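Local coordinates for protein beta-galactosidase (Geobacillus stearothermophilus, PDB 4OIF) that probably hydrolyses terminal non-reducing beta-D-galactose residues from beta-D-galactosides, as a zinc-containing, trimeric member of glycoside hydrolase family 42, at residues P287-D292 with K335-G340; M321-S326 with I357-W362; V328-V333 with K371-V376; W362-G367 with V376-N381. All blocks are in the same frame, centred on the assembly; numbering follows the deposited sequence.

Interaction 1 (P287-D292 with K335-G340); sequences PAWHND and KAKRPG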
loop_
_atom_site.group_PDB
_atom_site.type_symbol
_atom_site.label_atom_id
_atom_site.label_comp_id
_atom_site.label_asym_id
_atom_site.label_seq_id
_atom_site.Cartn_x
_atom_site.Cartn_y
_atom_site.Cartn_z
ATOM N N PRO A 287 7.265 -8.297 -23.058
ATOM C CA PRO A 287 8.362 -8.455 -22.101
ATOM C C PRO A 287 9.009 -7.113 -21.786
ATOM O O PRO A 287 9.107 -6.274 -22.682
ATOM C CB PRO A 287 9.347 -9.376 -22.834
ATOM C CG PRO A 287 8.566 -9.988 -23.940
ATOM C CD PRO A 287 7.573 -8.950 -24.342
ATOM N N ALA A 288 9.443 -6.916 -20.545
ATOM C CA ALA A 288 10.058 -5.656 -20.168
ATOM C C ALA A 288 11.547 -5.670 -20.500
ATOM O O ALA A 288 12.396 -5.711 -19.604
ATOM C CB ALA A 288 9.836 -5.379 -18.700
ATOM N N TRP A 289 11.851 -5.637 -21.801
ATOM C CA TRP A 289 13.230 -5.727 -22.277
ATOM C C TRP A 289 14.095 -4.594 -21.740
ATOM O O TRP A 289 13.676 -3.441 -21.705
ATOM C CB TRP A 289 13.293 -5.719 -23.809
ATOM C CG TRP A 289 12.587 -6.870 -24.502
ATOM C CD1 TRP A 289 11.483 -6.790 -25.314
ATOM C CD2 TRP A 289 12.945 -8.258 -24.454
ATOM N NE1 TRP A 289 11.137 -8.043 -25.774
ATOM C CE2 TRP A 289 12.016 -8.959 -25.263
ATOM C CE3 TRP A 289 13.961 -8.976 -23.816
ATOM C CZ2 TRP A 289 12.070 -10.341 -25.435
ATOM C CZ3 TRP A 289 14.016 -10.351 -23.989
ATOM C CH2 TRP A 289 13.074 -11.019 -24.793
ATOM N N HIS A 290 15.302 -4.962 -21.319
ATOM C CA HIS A 290 16.325 -4.037 -20.855
ATOM C C HIS A 290 16.004 -3.456 -19.485
ATOM O O HIS A 290 16.510 -2.393 -19.127
ATOM C CB HIS A 290 16.537 -2.909 -21.873
ATOM C CG HIS A 290 16.631 -3.386 -23.289
ATOM N ND1 HIS A 290 17.601 -4.269 -23.715
ATOM C CD2 HIS A 290 15.877 -3.098 -24.376
ATOM C CE1 HIS A 290 17.437 -4.505 -25.005
ATOM N NE2 HIS A 290 16.400 -3.807 -25.429
ATOM N N ASN A 291 15.178 -4.165 -18.718
ATOM C CA ASN A 291 14.943 -3.823 -17.315
ATOM C C ASN A 291 16.232 -3.964 -16.520
ATOM O O ASN A 291 17.204 -4.541 -17.001
ATOM C CB ASN A 291 13.833 -4.691 -16.694
ATOM C CG ASN A 291 14.217 -6.175 -16.568
ATOM O OD1 ASN A 291 14.995 -6.563 -15.690
ATOM N ND2 ASN A 291 13.622 -7.013 -17.416
ATOM N N ASP A 292 16.240 -3.439 -15.302
ATOM C CA ASP A 292 17.472 -3.430 -14.522
ATOM C C ASP A 292 17.487 -4.485 -13.430
ATOM O O ASP A 292 18.243 -4.360 -12.473
ATOM C CB ASP A 292 17.716 -2.035 -13.908
ATOM C CG ASP A 292 16.668 -1.640 -12.877
ATOM O OD1 ASP A 292 15.624 -2.333 -12.772
ATOM O OD2 ASP A 292 16.887 -0.610 -12.189
ATOM N N LYS A 335 10.635 1.627 -21.242
ATOM C CA LYS A 335 11.860 1.616 -22.019
ATOM C C LYS A 335 11.615 0.915 -23.353
ATOM O O LYS A 335 10.938 -0.116 -23.411
ATOM C CB LYS A 335 12.971 0.921 -21.235
ATOM C CG LYS A 335 14.384 1.216 -21.682
ATOM C CD LYS A 335 15.368 0.546 -20.734
ATOM C CE LYS A 335 16.795 0.780 -21.136
ATOM N NZ LYS A 335 17.670 -0.007 -20.236
ATOM N N ALA A 336 12.164 1.489 -24.419
ATOM C CA ALA A 336 12.047 0.920 -25.753
ATOM C C ALA A 336 13.128 -0.117 -26.023
ATOM O O ALA A 336 14.209 -0.091 -25.422
ATOM C CB ALA A 336 12.105 2.021 -26.806
ATOM N N LYS A 337 12.811 -1.036 -26.932
ATOM C CA LYS A 337 13.773 -2.003 -27.430
ATOM C C LYS A 337 15.007 -1.315 -28.010
ATOM O O LYS A 337 14.897 -0.349 -28.774
ATOM C CB LYS A 337 13.130 -2.888 -28.496
ATOM C CG LYS A 337 12.113 -3.873 -27.963
ATOM C CD LYS A 337 11.350 -4.531 -29.103
ATOM C CE LYS A 337 10.652 -5.802 -28.640
ATOM N NZ LYS A 337 9.694 -6.314 -29.653
ATOM N N ARG A 338 16.180 -1.814 -27.638
ATOM C CA ARG A 338 17.438 -1.369 -28.232
ATOM C C ARG A 338 17.529 -1.876 -29.657
ATOM O O ARG A 338 16.913 -2.885 -29.978
ATOM C CB ARG A 338 18.632 -1.868 -27.412
ATOM C CG ARG A 338 19.135 -0.851 -26.422
ATOM C CD ARG A 338 18.053 -0.467 -25.431
ATOM N NE ARG A 338 18.503 0.628 -24.590
ATOM C CZ ARG A 338 17.849 1.769 -24.424
ATOM N NH1 ARG A 338 16.680 1.967 -25.018
ATOM N NH2 ARG A 338 18.366 2.702 -23.638
ATOM N N PRO A 339 18.291 -1.176 -30.518
ATOM C CA PRO A 339 18.509 -1.641 -31.897
ATOM C C PRO A 339 18.836 -3.130 -31.923
ATOM O O PRO A 339 19.636 -3.575 -31.096
ATOM C CB PRO A 339 19.709 -0.815 -32.359
ATOM C CG PRO A 339 19.599 0.462 -31.567
ATOM C CD PRO A 339 19.022 0.073 -30.230
ATOM N N GLY A 340 18.202 -3.885 -32.816
ATOM C CA GLY A 340 18.452 -5.309 -32.926
ATOM C C GLY A 340 17.551 -6.193 -32.071
ATOM O O GLY A 340 17.305 -7.357 -32.409
HETATM O O HOH W 1 8.861 -8.217 -27.700
HETATM O O HOH W 2 11.620 -2.692 -23.835
#
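The ammonium group of Lys335 reaches the carbonyl oxygen of His290, NZ to O 2.9 Å, lying in the carbonyl plane on a lone pair. Lysine suits this place because its fully extended chain, with CG anti to the backbone N (chi1 -161°), reaches from one loop of the TIM barrel to another, those that follow strands 319-322 and 282-284. NZ also forms a salt bridge with Asp539 of the second subunit, so a methionine in its place would probably leave both that carboxylate and the His290 carbonyl without their donor. The His290 ring lies between Trp289 CB on one face and Arg338 CD on the other, the latter a CH-pi contact 3.7 Å from the ring centroid. Beside it, Lys337 CE approaches Trp289 CD1 at 3.6 Å, and one water accepts from both Trp289 NE1 and Lys337 NZ. A second water donates to Trp289 O and Lys335 O, tying backbone to backbone. Lys337 NZ bonds to Thr324 O, while Arg338 NH2 pairs with Asp533 and Asp573 of the second subunit. Lys337 and Arg338 thus set methylenes against rings and send their charges elsewhere, whereas Lys335 uses its charge both on a carbonyl and across the subunit interface.

Interaction 2 (M321-S326 with I357-W362); sequences MECTPS and ILYFQW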
loop_
_atom_site.group_PDB
_atom_site.type_symbol
_atom_site.label_atom_id
_atom_site.label_comp_id
_atom_site.label_asym_id
_atom_site.label_seq_id
_atom_site.Cartn_x
_atom_site.Cartn_y
_atom_site.Cartn_z
ATOM N N MET A 321 -0.243 -12.443 -31.722
ATOM C CA MET A 321 -1.239 -11.455 -32.136
ATOM C C MET A 321 -0.758 -10.037 -31.823
ATOM O O MET A 321 -1.009 -9.089 -32.581
ATOM C CB MET A 321 -2.589 -11.723 -31.458
ATOM C CG MET A 321 -3.731 -10.828 -31.945
ATOM S SD MET A 321 -4.223 -11.143 -33.658
ATOM C CE MET A 321 -4.664 -12.868 -33.546
ATOM N N GLU A 322 -0.058 -9.893 -30.705
ATOM C CA GLU A 322 0.467 -8.593 -30.328
ATOM C C GLU A 322 1.875 -8.682 -29.747
ATOM O O GLU A 322 2.214 -9.625 -29.027
ATOM C CB GLU A 322 -0.457 -7.912 -29.316
ATOM C CG GLU A 322 -1.868 -7.613 -29.811
ATOM C CD GLU A 322 -2.784 -7.175 -28.677
ATOM O OE1 GLU A 322 -2.271 -7.042 -27.542
ATOM O OE2 GLU A 322 -4.000 -6.967 -28.916
ATOM N N CYS A 323 2.685 -7.688 -30.095
ATOM C CA CYS A 323 3.896 -7.325 -29.363
ATOM C C CYS A 323 4.178 -5.875 -29.751
ATOM O O CYS A 323 3.536 -5.350 -30.665
ATOM C CB CYS A 323 5.076 -8.252 -29.689
ATOM S SG CYS A 323 5.711 -8.168 -31.384
ATOM N N THR A 324 5.090 -5.208 -29.054
ATOM C CA THR A 324 5.424 -3.832 -29.429
ATOM C C THR A 324 6.745 -3.821 -30.187
ATOM O O THR A 324 7.683 -4.531 -29.820
ATOM C CB THR A 324 5.483 -2.863 -28.188
ATOM O OG1 THR A 324 5.910 -1.553 -28.594
ATOM C CG2 THR A 324 6.403 -3.375 -27.116
ATOM N N PRO A 325 6.805 -3.038 -31.276
ATOM C CA PRO A 325 8.030 -2.843 -32.064
ATOM C C PRO A 325 9.021 -1.924 -31.350
ATOM O O PRO A 325 10.145 -1.739 -31.809
ATOM C CB PRO A 325 7.518 -2.200 -33.361
ATOM C CG PRO A 325 6.255 -1.500 -32.961
ATOM C CD PRO A 325 5.645 -2.334 -31.860
ATOM N N SER A 326 8.608 -1.356 -30.225
ATOM C CA SER A 326 9.468 -0.433 -29.495
ATOM C C SER A 326 9.193 -0.494 -27.989
ATOM O O SER A 326 9.839 -1.263 -27.267
ATOM C CB SER A 326 9.295 1.001 -30.031
ATOM O OG SER A 326 7.948 1.444 -29.938
ATOM N N ILE A 357 4.183 -12.474 -36.912
ATOM C CA ILE A 357 4.659 -11.366 -36.106
ATOM C C ILE A 357 3.664 -10.204 -36.267
ATOM O O ILE A 357 3.591 -9.521 -37.313
ATOM C CB ILE A 357 6.089 -10.925 -36.491
ATOM C CG1 ILE A 357 7.086 -12.084 -36.314
ATOM C CG2 ILE A 357 6.510 -9.740 -35.650
ATOM C CD1 ILE A 357 7.259 -12.568 -34.879
ATOM N N LEU A 358 2.871 -10.010 -35.221
ATOM C CA LEU A 358 1.839 -8.993 -35.226
ATOM C C LEU A 358 2.019 -8.050 -34.031
ATOM O O LEU A 358 2.362 -8.465 -32.917
ATOM C CB LEU A 358 0.449 -9.640 -35.223
ATOM C CG LEU A 358 0.161 -10.550 -36.427
ATOM C CD1 LEU A 358 -1.090 -11.425 -36.227
ATOM C CD2 LEU A 358 0.045 -9.726 -37.705
ATOM N N TYR A 359 1.791 -6.771 -34.300
ATOM C CA TYR A 359 2.025 -5.698 -33.363
ATOM C C TYR A 359 0.744 -5.090 -32.827
ATOM O O TYR A 359 -0.327 -5.129 -33.455
ATOM C CB TYR A 359 2.831 -4.573 -34.021
ATOM C CG TYR A 359 4.042 -5.023 -34.804
ATOM C CD1 TYR A 359 5.075 -5.724 -34.187
ATOM C CD2 TYR A 359 4.164 -4.725 -36.162
ATOM C CE1 TYR A 359 6.187 -6.130 -34.908
ATOM C CE2 TYR A 359 5.271 -5.116 -36.887
ATOM C CZ TYR A 359 6.281 -5.819 -36.255
ATOM O OH TYR A 359 7.383 -6.214 -36.976
ATOM N N PHE A 360 0.867 -4.511 -31.649
ATOM C CA PHE A 360 0.023 -3.392 -31.331
ATOM C C PHE A 360 0.945 -2.191 -31.268
ATOM O O PHE A 360 1.866 -2.175 -30.455
ATOM C CB PHE A 360 -0.729 -3.560 -30.013
ATOM C CG PHE A 360 -1.704 -2.454 -29.781
ATOM C CD1 PHE A 360 -3.011 -2.559 -30.246
ATOM C CD2 PHE A 360 -1.293 -1.270 -29.191
ATOM C CE1 PHE A 360 -3.904 -1.521 -30.080
ATOM C CE2 PHE A 360 -2.177 -0.227 -29.023
ATOM C CZ PHE A 360 -3.484 -0.349 -29.470
ATOM N N GLN A 361 0.727 -1.194 -32.120
ATOM C CA GLN A 361 -0.288 -1.204 -33.166
ATOM C C GLN A 361 0.371 -0.705 -34.460
ATOM O O GLN A 361 1.589 -0.538 -34.504
ATOM C CB GLN A 361 -1.489 -0.325 -32.784
ATOM C CG GLN A 361 -1.135 1.122 -32.478
ATOM C CD GLN A 361 -2.356 1.976 -32.131
ATOM O OE1 GLN A 361 -3.429 1.817 -32.711
ATOM N NE2 GLN A 361 -2.183 2.899 -31.188
ATOM N N TRP A 362 -0.410 -0.473 -35.511
ATOM C CA TRP A 362 0.172 0.033 -36.746
ATOM C C TRP A 362 0.611 1.481 -36.592
ATOM O O TRP A 362 1.770 1.825 -36.833
ATOM C CB TRP A 362 -0.807 -0.066 -37.910
ATOM C CG TRP A 362 -0.334 0.724 -39.095
ATOM C CD1 TRP A 362 -0.869 1.887 -39.576
ATOM C CD2 TRP A 362 0.804 0.434 -39.919
ATOM N NE1 TRP A 362 -0.148 2.327 -40.659
ATOM C CE2 TRP A 362 0.882 1.452 -40.893
ATOM C CE3 TRP A 362 1.762 -0.591 -39.929
ATOM C CZ2 TRP A 362 1.878 1.470 -41.876
ATOM C CZ3 TRP A 362 2.747 -0.572 -40.902
ATOM C CH2 TRP A 362 2.802 0.456 -41.856
#
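Phe360 N gives its hydrogen to Cys323 O, 3.0 Å away, just before a rare non-proline cis peptide bond that joins Phe360 to Gln361. Tyr359 CA adds a CA-H...O contact to the same oxygen. The Cys323 thiol stands at the edge of the Tyr359 ring, a sulfur-aromatic contact with SG 5.0 Å from the centroid and 76° off the normal; the sulfur lies between its own backbone N and carbonyl carbon (chi1 66°), which turns it to the ring. Pro325, rigid and apolar, puts CB over a face of the tyrosine, while Met321 SD meets Leu358 CD1 at 4.1 Å. Both segments leave strands of the TIM barrel, 319-322 and 356-359. Tyr359 OH bonds to His17 and His342, so a leucine here would probably leave those imidazoles without their hydroxyl partner and Cys323 SG without its ring edge. Glu322, the predicted nucleophile, bonds through OE1 to Tyr286. One backbone bond therefore ties the segments, and a sulfur and a proline pack on the tyrosine ring beside it, just after the probable catalytic residue.

Interaction 3 (V328-V333 with K371-V376); sequences VNWHKV and KFHGAV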
loop_
_atom_site.group_PDB
_atom_site.type_symbol
_atom_site.label_atom_id
_atom_site.label_comp_id
_atom_site.label_asym_id
_atom_site.label_seq_id
_atom_site.Cartn_x
_atom_site.Cartn_y
_atom_site.Cartn_z
ATOM N N VAL A 328 5.999 0.144 -24.583
ATOM C CA VAL A 328 4.577 0.206 -24.249
ATOM C C VAL A 328 4.275 1.467 -23.428
ATOM O O VAL A 328 5.140 2.322 -23.258
ATOM C CB VAL A 328 4.102 -1.035 -23.477
ATOM C CG1 VAL A 328 4.323 -2.291 -24.306
ATOM C CG2 VAL A 328 4.806 -1.128 -22.133
ATOM N N ASN A 329 3.053 1.584 -22.920
ATOM C CA ASN A 329 2.630 2.825 -22.264
ATOM C C ASN A 329 2.354 2.641 -20.785
ATOM O O ASN A 329 2.398 3.596 -20.010
ATOM C CB ASN A 329 1.364 3.374 -22.931
ATOM C CG ASN A 329 0.186 2.407 -22.824
ATOM O OD1 ASN A 329 0.269 1.263 -23.269
ATOM N ND2 ASN A 329 -0.901 2.858 -22.204
ATOM N N TRP A 330 2.075 1.401 -20.406
ATOM C CA TRP A 330 1.483 1.093 -19.109
ATOM C C TRP A 330 2.456 0.482 -18.119
ATOM O O TRP A 330 2.049 0.096 -17.026
ATOM C CB TRP A 330 0.300 0.146 -19.295
ATOM C CG TRP A 330 0.649 -1.078 -20.090
ATOM C CD1 TRP A 330 0.744 -1.175 -21.457
ATOM C CD2 TRP A 330 0.962 -2.377 -19.573
ATOM N NE1 TRP A 330 1.094 -2.455 -21.817
ATOM C CE2 TRP A 330 1.228 -3.214 -20.682
ATOM C CE3 TRP A 330 1.036 -2.917 -18.284
ATOM C CZ2 TRP A 330 1.561 -4.558 -20.537
ATOM C CZ3 TRP A 330 1.365 -4.257 -18.143
ATOM C CH2 TRP A 330 1.630 -5.059 -19.262
ATOM N N HIS A 331 3.727 0.386 -18.505
ATOM C CA HIS A 331 4.771 -0.140 -17.622
ATOM C C HIS A 331 5.306 0.955 -16.704
ATOM O O HIS A 331 5.216 2.131 -17.044
ATOM C CB HIS A 331 5.915 -0.753 -18.435
ATOM C CG HIS A 331 5.677 -2.175 -18.840
ATOM N ND1 HIS A 331 6.658 -2.965 -19.401
ATOM C CD2 HIS A 331 4.569 -2.953 -18.759
ATOM C CE1 HIS A 331 6.165 -4.164 -19.651
ATOM N NE2 HIS A 331 4.899 -4.182 -19.272
ATOM N N LYS A 332 5.847 0.567 -15.547
ATOM C CA LYS A 332 6.400 1.522 -14.585
ATOM C C LYS A 332 7.561 2.296 -15.190
ATOM O O LYS A 332 7.814 3.451 -14.840
ATOM C CB LYS A 332 6.860 0.812 -13.314
ATOM C CG LYS A 332 5.726 0.364 -12.416
ATOM C CD LYS A 332 6.217 -0.009 -11.018
ATOM C CE LYS A 332 7.127 -1.236 -11.026
ATOM N NZ LYS A 332 6.441 -2.493 -11.464
ATOM N N VAL A 333 8.273 1.632 -16.094
ATOM C CA VAL A 333 9.361 2.239 -16.849
ATOM C C VAL A 333 9.188 1.818 -18.288
ATOM O O VAL A 333 9.450 0.664 -18.625
ATOM C CB VAL A 333 10.757 1.791 -16.356
ATOM C CG1 VAL A 333 11.849 2.423 -17.214
ATOM C CG2 VAL A 333 10.954 2.122 -14.878
ATOM N N LYS A 371 -1.543 6.675 -26.463
ATOM C CA LYS A 371 -0.988 7.566 -27.468
ATOM C C LYS A 371 0.540 7.479 -27.456
ATOM O O LYS A 371 1.197 7.902 -28.398
ATOM C CB LYS A 371 -1.462 9.013 -27.247
ATOM C CG LYS A 371 -0.769 9.789 -26.120
ATOM C CD LYS A 371 -1.419 11.163 -25.951
ATOM C CE LYS A 371 -0.677 12.064 -24.971
ATOM N NZ LYS A 371 -0.838 11.653 -23.555
ATOM N N PHE A 372 1.112 6.902 -26.407
ATOM C CA PHE A 372 2.558 6.766 -26.346
ATOM C C PHE A 372 2.960 5.296 -26.347
ATOM O O PHE A 372 4.126 4.962 -26.123
ATOM C CB PHE A 372 3.119 7.462 -25.106
ATOM C CG PHE A 372 3.013 8.962 -25.145
ATOM C CD1 PHE A 372 3.105 9.650 -26.344
ATOM C CD2 PHE A 372 2.814 9.687 -23.975
ATOM C CE1 PHE A 372 3.015 11.031 -26.377
ATOM C CE2 PHE A 372 2.718 11.071 -24.004
ATOM C CZ PHE A 372 2.823 11.744 -25.203
ATOM N N HIS A 373 1.988 4.417 -26.578
ATOM C CA HIS A 373 2.275 3.005 -26.776
ATOM C C HIS A 373 3.055 2.883 -28.077
ATOM O O HIS A 373 2.854 3.680 -28.994
ATOM C CB HIS A 373 0.981 2.175 -26.822
ATOM C CG HIS A 373 1.200 0.694 -26.775
ATOM N ND1 HIS A 373 1.834 0.002 -27.783
ATOM C CD2 HIS A 373 0.856 -0.228 -25.848
ATOM C CE1 HIS A 373 1.882 -1.282 -27.474
ATOM N NE2 HIS A 373 1.291 -1.449 -26.307
ATOM N N GLY A 374 3.962 1.914 -28.152
ATOM C CA GLY A 374 4.720 1.694 -29.370
ATOM C C GLY A 374 3.832 1.379 -30.563
ATOM O O GLY A 374 2.720 0.870 -30.414
ATOM N N ALA A 375 4.319 1.721 -31.748
ATOM C CA ALA A 375 3.670 1.357 -33.003
ATOM C C ALA A 375 4.684 1.393 -34.130
ATOM O O ALA A 375 5.783 1.933 -33.972
ATOM C CB ALA A 375 2.510 2.291 -33.316
ATOM N N VAL A 376 4.312 0.823 -35.271
ATOM C CA VAL A 376 5.174 0.854 -36.430
ATOM C C VAL A 376 5.418 2.304 -36.838
ATOM O O VAL A 376 6.551 2.698 -37.132
ATOM C CB VAL A 376 4.569 0.061 -37.592
ATOM C CG1 VAL A 376 5.418 0.215 -38.847
ATOM C CG2 VAL A 376 4.441 -1.407 -37.200
HETATM O O HOH W 3 0.868 -3.429 -24.380
#
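Val328 lays its CA over the centre of the His373 ring, a CH-pi contact 4.1 Å from the centroid and only 11° off the normal, where two loops of the TIM barrel meet after strands 319-322 and 356-359. Its CG1 comes within 3.7 Å of His373 NE2, and a branched, apolar side chain suits this buried place beside a flat ring. Next comes Asn329, whose CG stands between the backbone N and the carbonyl carbon (chi1 62°), a rotation that brings OD1 to the edge of the imidazole, 3.0 Å from His373 CD2. Amide and ring planes are well tilted against each other there, and no hydrogen bond joins the two segments directly. At the other end of the amide, ND2 gives a weak bond to Phe369 O. Trp330, a predicted substrate-binding residue, keeps its indole near the same histidine, with CD1 4.5 Å from CD2 of His373, and Val328 CG2 lies against one face of the indole. His373 itself is fixed from its other nitrogen, because ND1 donates to Gly374 O at 2.9 Å along a nearly straight bond, 168° at the hydrogen. This leaves NE2 turned to the tryptophan side, where a single water in the planes of both rings lies 2.8 Å from Trp330 NE1, accepting its hydrogen, and 2.8 Å from His373 NE2.

Interaction 4 (W362-G367 with V376-N381); sequences WRKSRG and VVDHDN
This is a single beta bridge, Arg363 with Val377, between two parts of the long loop that runs from strand 356-359 to helix 386-399 of the TIM barrel. Val377 N donates to Trp362 O, and Lys364 N to Val377 O. Valine's branched methyls suit a flat indole: Val377 CG2 lies over a face of Trp362, 4.0 Å from the centroid of its six-membered ring, while Val376 CG1 meets CZ3 at 3.5 Å; Trp362 NE1 bonds to Asp36. Lys364, next after the bridge, offers both methylenes and a charge. Its CB packs over a face of His379, whose NE2 bonds to Lys371 O, and its extended chain carries NZ to a salt bridge with Asp378 OD1, 2.7 Å away and above the carboxylate plane. His379 N reaches that oxygen from the opposite face. Asp378 to Asn381 is a type I turn, which brings Asn381 round to Arg363, already paired through NE with Asp36. There the guanidinium grips one oxygen end-on, Asn381 OD1 lying in its plane, 2.6 Å from NH1 and 2.8 Å from NH2.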
loop_
_atom_site.group_PDB
_atom_site.type_symbol
_atom_site.label_atom_id
_atom_site.label_comp_id
_atom_site.label_asym_id
_atom_site.label_seq_id
_atom_site.Cartn_x
_atom_site.Cartn_y
_atom_site.Cartn_z
ATOM N N TRP A 362 -0.410 -0.473 -35.511
ATOM C CA TRP A 362 0.172 0.033 -36.746
ATOM C C TRP A 362 0.611 1.481 -36.592
ATOM O O TRP A 362 1.770 1.825 -36.833
ATOM C CB TRP A 362 -0.807 -0.066 -37.910
ATOM C CG TRP A 362 -0.334 0.724 -39.095
ATOM C CD1 TRP A 362 -0.869 1.887 -39.576
ATOM C CD2 TRP A 362 0.804 0.434 -39.919
ATOM N NE1 TRP A 362 -0.148 2.327 -40.659
ATOM C CE2 TRP A 362 0.882 1.452 -40.893
ATOM C CE3 TRP A 362 1.762 -0.591 -39.929
ATOM C CZ2 TRP A 362 1.878 1.470 -41.876
ATOM C CZ3 TRP A 362 2.747 -0.572 -40.902
ATOM C CH2 TRP A 362 2.802 0.456 -41.856
ATOM N N ARG A 363 -0.339 2.326 -36.206
ATOM C CA ARG A 363 -0.092 3.749 -36.050
ATOM C C ARG A 363 -0.487 4.223 -34.650
ATOM O O ARG A 363 -1.569 3.902 -34.163
ATOM C CB ARG A 363 -0.859 4.535 -37.122
ATOM C CG ARG A 363 -0.539 6.021 -37.159
ATOM C CD ARG A 363 -1.372 6.768 -38.211
ATOM N NE ARG A 363 -0.906 6.511 -39.575
ATOM C CZ ARG A 363 0.085 7.170 -40.181
ATOM N NH1 ARG A 363 0.753 8.146 -39.560
ATOM N NH2 ARG A 363 0.417 6.840 -41.418
ATOM N N LYS A 364 0.391 4.992 -34.015
ATOM C CA LYS A 364 0.116 5.550 -32.696
ATOM C C LYS A 364 -1.183 6.333 -32.652
ATOM O O LYS A 364 -1.501 7.097 -33.570
ATOM C CB LYS A 364 1.269 6.454 -32.236
ATOM C CG LYS A 364 2.534 5.661 -31.888
ATOM C CD LYS A 364 3.612 6.517 -31.250
ATOM C CE LYS A 364 4.826 5.674 -30.891
ATOM N NZ LYS A 364 6.021 6.526 -30.605
ATOM N N SER A 365 -1.932 6.118 -31.577
ATOM C CA SER A 365 -3.098 6.928 -31.269
ATOM C C SER A 365 -2.675 8.365 -31.020
ATOM O O SER A 365 -1.691 8.611 -30.356
ATOM C CB SER A 365 -3.829 6.370 -30.045
ATOM O OG SER A 365 -4.456 5.145 -30.361
ATOM N N ARG A 366 -3.413 9.327 -31.540
ATOM C CA ARG A 366 -3.000 10.698 -31.320
ATOM C C ARG A 366 -3.301 11.153 -29.904
ATOM O O ARG A 366 -2.611 12.016 -29.351
ATOM C CB ARG A 366 -3.678 11.630 -32.303
ATOM C CG ARG A 366 -3.054 12.992 -32.286
ATOM C CD ARG A 366 -3.653 13.860 -33.337
ATOM N NE ARG A 366 -3.115 15.206 -33.262
ATOM C CZ ARG A 366 -3.729 16.256 -33.779
ATOM N NH1 ARG A 366 -4.897 16.097 -34.397
ATOM N NH2 ARG A 366 -3.187 17.458 -33.671
ATOM N N GLY A 367 -4.346 10.576 -29.324
ATOM C CA GLY A 367 -4.764 10.939 -27.983
ATOM C C GLY A 367 -5.154 9.704 -27.198
ATOM O O GLY A 367 -5.074 8.590 -27.717
ATOM N N VAL A 376 4.312 0.823 -35.271
ATOM C CA VAL A 376 5.174 0.854 -36.430
ATOM C C VAL A 376 5.418 2.304 -36.838
ATOM O O VAL A 376 6.551 2.698 -37.132
ATOM C CB VAL A 376 4.569 0.061 -37.592
ATOM C CG1 VAL A 376 5.418 0.215 -38.847
ATOM C CG2 VAL A 376 4.441 -1.407 -37.200
ATOM N N VAL A 377 4.351 3.097 -36.826
ATOM C CA VAL A 377 4.430 4.483 -37.263
ATOM C C VAL A 377 4.227 5.439 -36.094
ATOM O O VAL A 377 3.212 5.390 -35.395
ATOM C CB VAL A 377 3.393 4.807 -38.374
ATOM C CG1 VAL A 377 3.645 6.203 -38.918
ATOM C CG2 VAL A 377 3.452 3.767 -39.514
ATOM N N ASP A 378 5.215 6.306 -35.896
ATOM C CA ASP A 378 5.210 7.286 -34.823
ATOM C C ASP A 378 4.339 8.488 -35.186
ATOM O O ASP A 378 3.775 8.547 -36.281
ATOM C CB ASP A 378 6.640 7.747 -34.527
ATOM C CG ASP A 378 6.825 8.223 -33.103
ATOM O OD1 ASP A 378 5.818 8.503 -32.408
ATOM O OD2 ASP A 378 7.993 8.333 -32.689
ATOM N N HIS A 379 4.254 9.453 -34.271
ATOM C CA HIS A 379 3.475 10.655 -34.506
ATOM C C HIS A 379 4.060 11.472 -35.644
ATOM O O HIS A 379 3.362 12.287 -36.247
ATOM C CB HIS A 379 3.386 11.504 -33.239
ATOM C CG HIS A 379 2.673 10.826 -32.109
ATOM N ND1 HIS A 379 1.332 10.510 -32.154
ATOM C CD2 HIS A 379 3.118 10.402 -30.902
ATOM C CE1 HIS A 379 0.981 9.919 -31.027
ATOM N NE2 HIS A 379 2.048 9.843 -30.250
ATOM N N ASP A 380 5.333 11.248 -35.956
ATOM C CA ASP A 380 5.978 12.037 -36.999
ATOM C C ASP A 380 5.726 11.477 -38.393
ATOM O O ASP A 380 6.058 12.124 -39.395
ATOM C CB ASP A 380 7.486 12.163 -36.744
ATOM C CG ASP A 380 8.208 10.831 -36.704
ATOM O OD1 ASP A 380 7.638 9.783 -37.068
ATOM O OD2 ASP A 380 9.383 10.843 -36.295
ATOM N N ASN A 381 5.136 10.282 -38.447
ATOM C CA ASN A 381 4.765 9.651 -39.711
ATOM C C ASN A 381 5.985 9.418 -40.607
ATOM O O ASN A 381 5.901 9.476 -41.828
ATOM C CB ASN A 381 3.709 10.507 -40.420
ATOM C CG ASN A 381 3.092 9.815 -41.621
ATOM O OD1 ASN A 381 2.441 8.772 -41.494
ATOM N ND2 ASN A 381 3.279 10.410 -42.799
HETATM O O HOH W 4 1.131 9.261 -36.919
HETATM O O HOH W 5 -0.205 9.578 -34.367
#

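Overall arrangement
All four contacts lie on the same side of the chain's centre, interaction 2 at the ends of TIM-barrel strands 319-322 and 356-359, the others in the loops that follow strands 282-284, 319-322 and 356-359. Interactions 1, 2 and 3 alternate their segments along the chain; interaction 4 follows 1 and 2 in series, sharing Trp362 with interaction 2, but crosses interaction 3, with which it shares Val376. Interaction 3 is the middle one: its centre is 12 Å from that of interaction 1 and 11 Å from those of interactions 2 and 4, and it touches each. Interactions 1 and 4 are 20 Å apart and do not touch. Contacts 1, 3 and 4 also meet the second subunit, so the loops near the predicted nucleophile are continuous with the trimer interface.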